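Local atomic coordinates of nitrilotriacetate monooxygenase (Burkholderia pseudomallei, PDB entry 3SDO), a protein that probably acts as a flavin-dependent monooxygenase of the NtaA/SnaA/DszA family, using FMN and molecular oxygen to oxidise a small organic substrate. Residues V267-I276 against A390-P399; E376-D387 against V412-Y421. All blocks are in the same frame, centred on the assembly; numbering follows the deposited sequence.

Contact 1. Residues V267-I276 against A390-P399; sequences VKVFPGIGPI and AADGFMLGLP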
loop_
_atom_site.group_PDB
_atom_site.type_symbol
_atom_site.label_atom_id
_atom_site.label_comp_id
_atom_site.label_asym_id
_atom_site.label_seq_id
_atom_site.Cartn_x
_atom_site.Cartn_y
_atom_site.Cartn_z
ATOM N N VAL A 267 8.427 -0.362 -25.496
ATOM C CA VAL A 267 9.158 0.133 -24.329
ATOM C C VAL A 267 9.087 1.625 -24.396
ATOM O O VAL A 267 9.817 2.253 -25.172
ATOM C CB VAL A 267 10.613 -0.298 -24.325
ATOM C CG1 VAL A 267 11.312 0.225 -23.019
ATOM C CG2 VAL A 267 10.717 -1.831 -24.516
ATOM N N LYS A 268 8.190 2.194 -23.599
ATOM C CA LYS A 268 7.903 3.616 -23.662
ATOM C C LYS A 268 8.944 4.428 -22.878
ATOM O O LYS A 268 9.310 4.068 -21.748
ATOM C CB LYS A 268 6.506 3.892 -23.092
ATOM C CG LYS A 268 5.379 3.053 -23.697
ATOM C CD LYS A 268 5.184 3.310 -25.192
ATOM C CE LYS A 268 3.914 2.633 -25.646
ATOM N NZ LYS A 268 3.599 2.782 -27.074
ATOM N N VAL A 269 9.397 5.534 -23.441
ATOM C CA VAL A 269 10.360 6.404 -22.754
ATOM C C VAL A 269 9.702 7.736 -22.411
ATOM O O VAL A 269 9.243 8.456 -23.305
ATOM C CB VAL A 269 11.616 6.617 -23.594
ATOM C CG1 VAL A 269 12.535 7.642 -22.950
ATOM C CG2 VAL A 269 12.363 5.278 -23.824
ATOM N N PHE A 270 9.680 8.053 -21.114
ATOM C CA PHE A 270 8.970 9.208 -20.555
ATOM C C PHE A 270 9.905 10.099 -19.717
ATOM O O PHE A 270 10.040 9.911 -18.506
ATOM C CB PHE A 270 7.815 8.706 -19.674
ATOM C CG PHE A 270 6.754 7.916 -20.428
ATOM C CD1 PHE A 270 6.461 8.169 -21.775
ATOM C CD2 PHE A 270 6.033 6.942 -19.789
ATOM C CE1 PHE A 270 5.455 7.444 -22.436
ATOM C CE2 PHE A 270 5.026 6.249 -20.425
ATOM C CZ PHE A 270 4.735 6.476 -21.730
ATOM N N PRO A 271 10.576 11.064 -20.348
ATOM C CA PRO A 271 11.406 11.923 -19.513
ATOM C C PRO A 271 10.554 12.801 -18.624
ATOM O O PRO A 271 9.431 13.129 -18.988
ATOM C CB PRO A 271 12.191 12.775 -20.506
ATOM C CG PRO A 271 11.658 12.501 -21.810
ATOM C CD PRO A 271 10.631 11.428 -21.764
ATOM N N GLY A 272 11.098 13.134 -17.464
ATOM C CA GLY A 272 10.483 14.023 -16.506
ATOM C C GLY A 272 10.684 15.470 -16.857
ATOM O O GLY A 272 11.788 15.867 -17.243
ATOM N N ILE A 273 9.607 16.247 -16.771
ATOM C CA ILE A 273 9.652 17.661 -17.052
ATOM C C ILE A 273 8.727 18.342 -16.076
ATOM O O ILE A 273 7.798 17.699 -15.539
ATOM C CB ILE A 273 9.215 18.016 -18.500
ATOM C CG1 ILE A 273 7.797 17.511 -18.803
ATOM C CG2 ILE A 273 10.183 17.415 -19.491
ATOM C CD1 ILE A 273 7.215 18.044 -20.140
ATOM N N GLY A 274 9.010 19.622 -15.839
ATOM C CA GLY A 274 8.263 20.464 -14.912
ATOM C C GLY A 274 7.930 21.817 -15.510
ATOM O O GLY A 274 8.493 22.831 -15.109
ATOM N N PRO A 275 7.006 21.846 -16.469
ATOM C CA PRO A 275 6.695 23.089 -17.175
ATOM C C PRO A 275 5.973 24.139 -16.331
ATOM O O PRO A 275 5.155 23.799 -15.489
ATOM C CB PRO A 275 5.776 22.614 -18.305
ATOM C CG PRO A 275 5.175 21.342 -17.765
ATOM C CD PRO A 275 6.276 20.702 -17.045
ATOM N N ILE A 276 6.251 25.407 -16.613
ATOM C CA ILE A 276 5.590 26.527 -15.975
ATOM C C ILE A 276 5.070 27.452 -17.064
ATOM O O ILE A 276 5.853 27.967 -17.876
ATOM C CB ILE A 276 6.580 27.305 -15.081
ATOM C CG1 ILE A 276 7.215 26.370 -14.042
ATOM C CG2 ILE A 276 5.889 28.511 -14.413
ATOM C CD1 ILE A 276 8.219 27.083 -13.097
ATOM N N ALA A 390 13.333 12.082 -28.375
ATOM C CA ALA A 390 13.753 12.145 -26.971
ATOM C C ALA A 390 12.667 11.640 -26.030
ATOM O O ALA A 390 12.929 11.446 -24.840
ATOM C CB ALA A 390 14.133 13.556 -26.582
ATOM N N ALA A 391 11.462 11.424 -26.548
ATOM C CA ALA A 391 10.320 11.083 -25.686
ATOM C C ALA A 391 9.198 10.414 -26.484
ATOM O O ALA A 391 9.009 10.721 -27.644
ATOM C CB ALA A 391 9.812 12.337 -24.995
ATOM N N ASP A 392 8.508 9.464 -25.860
ATOM C CA ASP A 392 7.237 8.910 -26.347
ATOM C C ASP A 392 6.068 9.531 -25.577
ATOM O O ASP A 392 4.891 9.307 -25.882
ATOM C CB ASP A 392 7.185 7.395 -26.128
ATOM C CG ASP A 392 8.241 6.649 -26.925
ATOM O OD1 ASP A 392 8.454 7.028 -28.079
ATOM O OD2 ASP A 392 8.861 5.691 -26.384
ATOM N N GLY A 393 6.419 10.261 -24.532
ATOM C CA GLY A 393 5.484 10.833 -23.588
ATOM C C GLY A 393 6.297 11.497 -22.503
ATOM O O GLY A 393 7.532 11.512 -22.590
ATOM N N PHE A 394 5.625 12.063 -21.500
ATOM C CA PHE A 394 6.317 12.759 -20.429
ATOM C C PHE A 394 5.790 12.399 -19.047
ATOM O O PHE A 394 4.601 12.184 -18.868
ATOM C CB PHE A 394 6.198 14.264 -20.604
ATOM C CG PHE A 394 6.795 14.763 -21.871
ATOM C CD1 PHE A 394 8.144 15.021 -21.948
ATOM C CD2 PHE A 394 6.004 14.966 -22.996
ATOM C CE1 PHE A 394 8.720 15.472 -23.151
ATOM C CE2 PHE A 394 6.566 15.402 -24.183
ATOM C CZ PHE A 394 7.935 15.671 -24.245
ATOM N N MET A 395 6.693 12.356 -18.083
ATOM C CA MET A 395 6.337 12.276 -16.667
ATOM C C MET A 395 6.301 13.697 -16.107
ATOM O O MET A 395 7.348 14.336 -15.976
ATOM C CB MET A 395 7.379 11.433 -15.930
ATOM C CG MET A 395 7.056 11.113 -14.482
ATOM S SD MET A 395 5.887 9.741 -14.283
ATOM C CE MET A 395 6.864 8.294 -14.811
ATOM N N LEU A 396 5.118 14.186 -15.761
ATOM C CA LEU A 396 4.967 15.545 -15.242
ATOM C C LEU A 396 5.342 15.571 -13.775
ATOM O O LEU A 396 4.712 14.898 -12.962
ATOM C CB LEU A 396 3.540 16.036 -15.432
ATOM C CG LEU A 396 3.076 16.028 -16.880
ATOM C CD1 LEU A 396 1.547 15.998 -16.938
ATOM C CD2 LEU A 396 3.651 17.250 -17.618
ATOM N N GLY A 397 6.392 16.332 -13.464
ATOM C CA GLY A 397 6.849 16.550 -12.098
ATOM C C GLY A 397 6.741 18.025 -11.810
ATOM O O GLY A 397 7.734 18.747 -11.901
ATOM N N LEU A 398 5.534 18.484 -11.478
ATOM C CA LEU A 398 5.286 19.920 -11.403
ATOM C C LEU A 398 5.828 20.483 -10.089
ATOM O O LEU A 398 5.666 19.874 -9.035
ATOM C CB LEU A 398 3.807 20.244 -11.585
ATOM C CG LEU A 398 3.355 19.893 -13.008
ATOM C CD1 LEU A 398 1.934 19.380 -13.034
ATOM C CD2 LEU A 398 3.587 21.092 -13.960
ATOM N N PRO A 399 6.492 21.652 -10.154
ATOM C CA PRO A 399 7.095 22.208 -8.953
ATOM C C PRO A 399 6.094 22.324 -7.774
ATOM O O PRO A 399 6.433 22.014 -6.635
ATOM C CB PRO A 399 7.590 23.594 -9.424
ATOM C CG PRO A 399 7.855 23.434 -10.829
ATOM C CD PRO A 399 6.785 22.476 -11.338
#
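V267-I276 and A390-P399 pair as neighbouring parallel strands: the axes of 268-273 and 393-396 come within 4.3 Å and diverge by 39°, with G272 bridged to M395 and I273 to L396. Three backbone bonds fix this register: M395 N to P271 O, I273 N to M395 O, and G397 N to I273 O, the last nearly straight at 176°. Upstream the pairing is carried on by D392, whose N donates to V269 O (2.8 Å) while its carboxylate OD2 accepts from V269 N (3.0 Å), on the anti side, somewhat out of the carboxylate plane. With CG beside its own backbone N (chi1 -64°), D392 can close both bonds on one residue.

Between these two regions the ring of F270 lies close against the G393 backbone, with CD1 3.4 Å from G393 CA. P271 cannot donate from its nitrogen, and its ring instead packs tightly on A391, CD to CB 3.5 Å. I273 brings CD1 to 3.6 Å from CD1 of F394, oblique to that ring. Farther on, the pyrrolidine of P275 crosses L398 at about a right angle, CD to CD2 4.1 Å.

D392 is also held from helix 243-259: OD1 is hydrogen-bonded with Y250 OH, and OD2 makes a salt bridge with K254 NZ. In the TIM-barrel-like fold of the luciferase-like family, strand 268-277 stands between 235-238 and 393-396, and 393-396 pairs in turn with 11-15. Helix 375-387 packs on P271, I273 and F394 through M382 and W385, and helix 401-418 sends F408 against P275 and L396.

Contact 2. Residues E376-D387 against V412-Y421; sequences EAVASEMIRWVD and VLPVLSARGY. With EDO (1,2-ethanediol), chain D.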
loop_
_atom_site.group_PDB
_atom_site.type_symbol
_atom_site.label_atom_id
_atom_site.label_comp_id
_atom_site.label_asym_id
_atom_site.label_seq_id
_atom_site.Cartn_x
_atom_site.Cartn_y
_atom_site.Cartn_z
ATOM N N GLU A 376 1.597 27.812 -26.100
ATOM C CA GLU A 376 2.035 27.410 -27.441
ATOM C C GLU A 376 3.523 27.091 -27.443
ATOM O O GLU A 376 3.932 26.073 -28.001
ATOM C CB GLU A 376 1.755 28.496 -28.491
ATOM C CG GLU A 376 0.311 28.705 -28.871
ATOM C CD GLU A 376 -0.289 27.616 -29.732
ATOM O OE1 GLU A 376 0.411 26.656 -30.149
ATOM O OE2 GLU A 376 -1.509 27.734 -29.970
ATOM N N ALA A 377 4.338 27.951 -26.822
ATOM C CA ALA A 377 5.796 27.728 -26.824
ATOM C C ALA A 377 6.158 26.454 -26.088
ATOM O O ALA A 377 6.995 25.686 -26.553
ATOM C CB ALA A 377 6.563 28.932 -26.223
ATOM N N VAL A 378 5.523 26.225 -24.937
ATOM C CA VAL A 378 5.798 25.034 -24.142
ATOM C C VAL A 378 5.337 23.763 -24.876
ATOM O O VAL A 378 6.024 22.736 -24.861
ATOM C CB VAL A 378 5.131 25.157 -22.721
ATOM C CG1 VAL A 378 5.094 23.804 -22.000
ATOM C CG2 VAL A 378 5.874 26.223 -21.886
ATOM N N ALA A 379 4.173 23.834 -25.523
ATOM C CA ALA A 379 3.691 22.720 -26.359
ATOM C C ALA A 379 4.653 22.427 -27.519
ATOM O O ALA A 379 4.933 21.258 -27.809
ATOM C CB ALA A 379 2.265 22.985 -26.893
ATOM N N SER A 380 5.154 23.486 -28.162
ATOM C CA SER A 380 6.101 23.353 -29.253
ATOM C C SER A 380 7.371 22.590 -28.819
ATOM O O SER A 380 7.885 21.786 -29.581
ATOM C CB SER A 380 6.473 24.714 -29.852
ATOM O OG SER A 380 5.403 25.245 -30.634
ATOM N N GLU A 381 7.852 22.848 -27.604
ATOM C CA GLU A 381 9.055 22.175 -27.089
ATOM C C GLU A 381 8.767 20.699 -26.793
ATOM O O GLU A 381 9.580 19.830 -27.110
ATOM C CB GLU A 381 9.559 22.898 -25.836
ATOM C CG GLU A 381 10.810 22.312 -25.217
ATOM C CD GLU A 381 12.071 22.486 -26.061
ATOM O OE1 GLU A 381 12.025 23.117 -27.141
ATOM O OE2 GLU A 381 13.129 21.983 -25.620
ATOM N N MET A 382 7.613 20.408 -26.214
ATOM C CA MET A 382 7.198 19.010 -26.014
ATOM C C MET A 382 7.103 18.282 -27.338
ATOM O O MET A 382 7.549 17.132 -27.451
ATOM C CB MET A 382 5.854 18.901 -25.273
ATOM C CG MET A 382 5.925 19.425 -23.832
ATOM S SD MET A 382 4.319 19.455 -22.985
ATOM C CE MET A 382 4.832 20.404 -21.549
ATOM N N ILE A 383 6.501 18.939 -28.330
ATOM C CA ILE A 383 6.386 18.368 -29.674
ATOM C C ILE A 383 7.767 18.121 -30.246
ATOM O O ILE A 383 8.019 17.085 -30.845
ATOM C CB ILE A 383 5.564 19.266 -30.604
ATOM C CG1 ILE A 383 4.071 19.147 -30.247
ATOM C CG2 ILE A 383 5.876 18.944 -32.111
ATOM C CD1 ILE A 383 3.157 20.294 -30.775
ATOM N N ARG A 384 8.678 19.060 -30.029
ATOM C CA ARG A 384 10.049 18.903 -30.503
ATOM C C ARG A 384 10.707 17.651 -29.907
ATOM O O ARG A 384 11.329 16.860 -30.641
ATOM C CB ARG A 384 10.885 20.141 -30.170
ATOM C CG ARG A 384 12.342 20.022 -30.595
ATOM C CD ARG A 384 13.100 21.321 -30.442
ATOM N NE ARG A 384 13.645 21.447 -29.103
ATOM C CZ ARG A 384 14.866 21.080 -28.723
ATOM N NH1 ARG A 384 15.710 20.525 -29.584
ATOM N NH2 ARG A 384 15.246 21.265 -27.452
ATOM N N TRP A 385 10.569 17.466 -28.590
ATOM C CA TRP A 385 11.167 16.295 -27.924
ATOM C C TRP A 385 10.629 14.985 -28.504
ATOM O O TRP A 385 11.375 14.029 -28.688
ATOM C CB TRP A 385 10.913 16.319 -26.405
ATOM C CG TRP A 385 11.832 17.244 -25.654
ATOM C CD1 TRP A 385 12.110 18.539 -25.962
ATOM C CD2 TRP A 385 12.590 16.941 -24.480
ATOM N NE1 TRP A 385 12.995 19.067 -25.066
ATOM C CE2 TRP A 385 13.317 18.105 -24.142
ATOM C CE3 TRP A 385 12.721 15.804 -23.669
ATOM C CZ2 TRP A 385 14.155 18.170 -23.029
ATOM C CZ3 TRP A 385 13.570 15.868 -22.564
ATOM C CH2 TRP A 385 14.269 17.051 -22.252
ATOM N N VAL A 386 9.346 14.960 -28.811
ATOM C CA VAL A 386 8.699 13.757 -29.373
ATOM C C VAL A 386 9.065 13.570 -30.859
ATOM O O VAL A 386 9.479 12.480 -31.256
ATOM C CB VAL A 386 7.175 13.789 -29.144
ATOM C CG1 VAL A 386 6.465 12.642 -29.886
ATOM C CG2 VAL A 386 6.896 13.681 -27.641
ATOM N N ASP A 387 8.982 14.634 -31.653
ATOM C CA ASP A 387 9.374 14.571 -33.072
ATOM C C ASP A 387 10.801 14.076 -33.256
ATOM O O ASP A 387 11.082 13.329 -34.192
ATOM C CB ASP A 387 9.329 15.952 -33.732
ATOM C CG ASP A 387 7.939 16.389 -34.122
ATOM O OD1 ASP A 387 6.967 15.608 -34.021
ATOM O OD2 ASP A 387 7.853 17.548 -34.552
ATOM N N VAL A 412 -2.094 23.825 -21.418
ATOM C CA VAL A 412 -1.199 23.136 -22.330
ATOM C C VAL A 412 -1.877 22.011 -23.116
ATOM O O VAL A 412 -1.753 21.953 -24.356
ATOM C CB VAL A 412 0.065 22.626 -21.626
ATOM C CG1 VAL A 412 0.957 21.967 -22.631
ATOM C CG2 VAL A 412 0.797 23.799 -20.944
ATOM N N LEU A 413 -2.614 21.136 -22.427
ATOM C CA LEU A 413 -3.205 19.992 -23.118
ATOM C C LEU A 413 -4.122 20.382 -24.283
ATOM O O LEU A 413 -4.070 19.747 -25.320
ATOM C CB LEU A 413 -3.900 19.031 -22.131
ATOM C CG LEU A 413 -2.961 18.264 -21.175
ATOM C CD1 LEU A 413 -3.737 17.304 -20.220
ATOM C CD2 LEU A 413 -1.891 17.480 -21.955
ATOM N N PRO A 414 -4.973 21.423 -24.127
ATOM C CA PRO A 414 -5.834 21.830 -25.240
ATOM C C PRO A 414 -5.076 22.340 -26.470
ATOM O O PRO A 414 -5.531 22.138 -27.580
ATOM C CB PRO A 414 -6.685 22.946 -24.620
ATOM C CG PRO A 414 -6.709 22.593 -23.184
ATOM C CD PRO A 414 -5.327 22.152 -22.902
ATOM N N VAL A 415 -3.938 22.997 -26.272
ATOM C CA VAL A 415 -3.054 23.380 -27.374
ATOM C C VAL A 415 -2.473 22.142 -28.050
ATOM O O VAL A 415 -2.490 22.028 -29.270
ATOM C CB VAL A 415 -1.893 24.292 -26.893
ATOM C CG1 VAL A 415 -0.853 24.508 -28.025
ATOM C CG2 VAL A 415 -2.450 25.615 -26.359
ATOM N N LEU A 416 -1.996 21.185 -27.268
ATOM C CA LEU A 416 -1.496 19.939 -27.869
ATOM C C LEU A 416 -2.577 19.207 -28.661
ATOM O O LEU A 416 -2.314 18.722 -29.779
ATOM C CB LEU A 416 -0.880 19.017 -26.825
ATOM C CG LEU A 416 0.469 19.391 -26.230
ATOM C CD1 LEU A 416 0.808 18.425 -25.078
ATOM C CD2 LEU A 416 1.551 19.363 -27.310
ATOM N N SER A 417 -3.789 19.136 -28.103
ATOM C CA SER A 417 -4.919 18.508 -28.780
ATOM C C SER A 417 -5.226 19.215 -30.114
ATOM O O SER A 417 -5.403 18.561 -31.143
ATOM C CB SER A 417 -6.200 18.482 -27.902
ATOM O OG SER A 417 -6.021 17.718 -26.724
ATOM N N ALA A 418 -5.258 20.539 -30.091
ATOM C CA ALA A 418 -5.515 21.310 -31.306
ATOM C C ALA A 418 -4.482 21.057 -32.412
ATOM O O ALA A 418 -4.823 21.140 -33.603
ATOM C CB ALA A 418 -5.601 22.796 -30.974
ATOM N N ARG A 419 -3.246 20.726 -32.024
ATOM C CA ARG A 419 -2.167 20.458 -32.970
ATOM C C ARG A 419 -1.998 18.976 -33.326
ATOM O O ARG A 419 -1.075 18.626 -34.081
ATOM C CB ARG A 419 -0.846 21.037 -32.430
ATOM C CG ARG A 419 -0.959 22.532 -32.179
ATOM C CD ARG A 419 0.161 23.120 -31.301
ATOM N NE ARG A 419 1.446 23.130 -31.977
ATOM C CZ ARG A 419 2.531 23.760 -31.529
ATOM N NH1 ARG A 419 2.498 24.513 -30.410
ATOM N NH2 ARG A 419 3.653 23.670 -32.227
ATOM N N GLY A 420 -2.891 18.116 -32.824
ATOM C CA GLY A 420 -2.858 16.675 -33.171
ATOM C C GLY A 420 -1.869 15.843 -32.393
ATOM O O GLY A 420 -1.504 14.715 -32.796
ATOM N N TYR A 421 -1.443 16.380 -31.249
ATOM C CA TYR A 421 -0.462 15.724 -30.409
ATOM C C TYR A 421 -0.997 15.284 -29.022
ATOM O O TYR A 421 -0.209 14.957 -28.140
ATOM C CB TYR A 421 0.758 16.637 -30.255
ATOM C CG TYR A 421 1.737 16.615 -31.417
ATOM C CD1 TYR A 421 2.781 15.714 -31.440
ATOM C CD2 TYR A 421 1.648 17.527 -32.454
ATOM C CE1 TYR A 421 3.699 15.699 -32.494
ATOM C CE2 TYR A 421 2.570 17.527 -33.506
ATOM C CZ TYR A 421 3.593 16.601 -33.508
ATOM O OH TYR A 421 4.517 16.574 -34.522
HETATM C C1 EDO D . -3.108 25.669 -32.360
HETATM O O1 EDO D . -2.885 26.006 -30.967
HETATM C C2 EDO D . -2.081 26.249 -33.329
HETATM O O2 EDO D . -0.720 26.067 -32.901
#
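R419 and E376 form the salt bridge of this contact, NH1 to OE1 3.0 Å, with the carboxylate and guanidinium planes 36° apart. The same guanidinium grips S380 end-on: NH1 and NH2 both donate to the single atom OG, NH2 at 2.8 Å, and OG lies in the guanidinium plane. A weak bond from NH1 to the carbonyl O of E376 adds to this hold. R419 therefore reaches across to two successive turns of helix 376-387, its chain bending at chi3 on the way. A 1,2-ethanediol, probably from the crystallisation liquor, sits beside the ion pair and donates from O2 to E376 OE1.

At the other end Y421 OH donates to the syn lone pair of D387 OD1 (2.7 Å), with the carboxylate turned well away from the ring plane. T6, near the chain's N-terminus, also hydrogen-bonds to this hydroxyl, as does S4.

The two helices follow one another around the barrel, joined through strand 393-396 in a helix-strand-helix order; their segment axes pass 9.1 Å apart at -59°. Helix 401-418 ends in a Schellman motif, with G420 at positive phi, and this turn brings Y421 back toward helix 376-387.

Apolar contacts fill the interface between the polar ends. I383 lies over the face of Y421, CG1 3.6 Å from the ring centroid and 13° off its normal, a CH-pi contact, while its CD1 covers one face of the R419 guanidinium, offset toward the rim. A379 CB nestles between V415 CG1 and L416 CD2, 3.7 Å from each. Deeper in, the sulfur of M382 touches V412 CG1 and L416 CD1, both at 4.2 Å.

How the contacts relate
Contacts 1 and 2 have centres 13 Å apart and form successive layers of one barrel wall, strand pairing inside and helix pairing outside; the centre of contact 1 is about 9 Å from the centre of the chain, that of contact 2 about 21 Å. Their segments alternate along the chain: 267-276, 376-387, 390-399, 412-421. Helix 375-387 is followed, after a short loop, by strand 393-396, which is in turn followed by helix 401-418. The layers touch where M382 CE packs on I273 CD1 (3.6 Å), and A390 N probably hydrogen-bonds to W385 O. M395 in contact 1 is about 9 Å, side chain to side chain, from the predicted FMN-binding residue T98, whereas contact 2 lies away from the annotated sites.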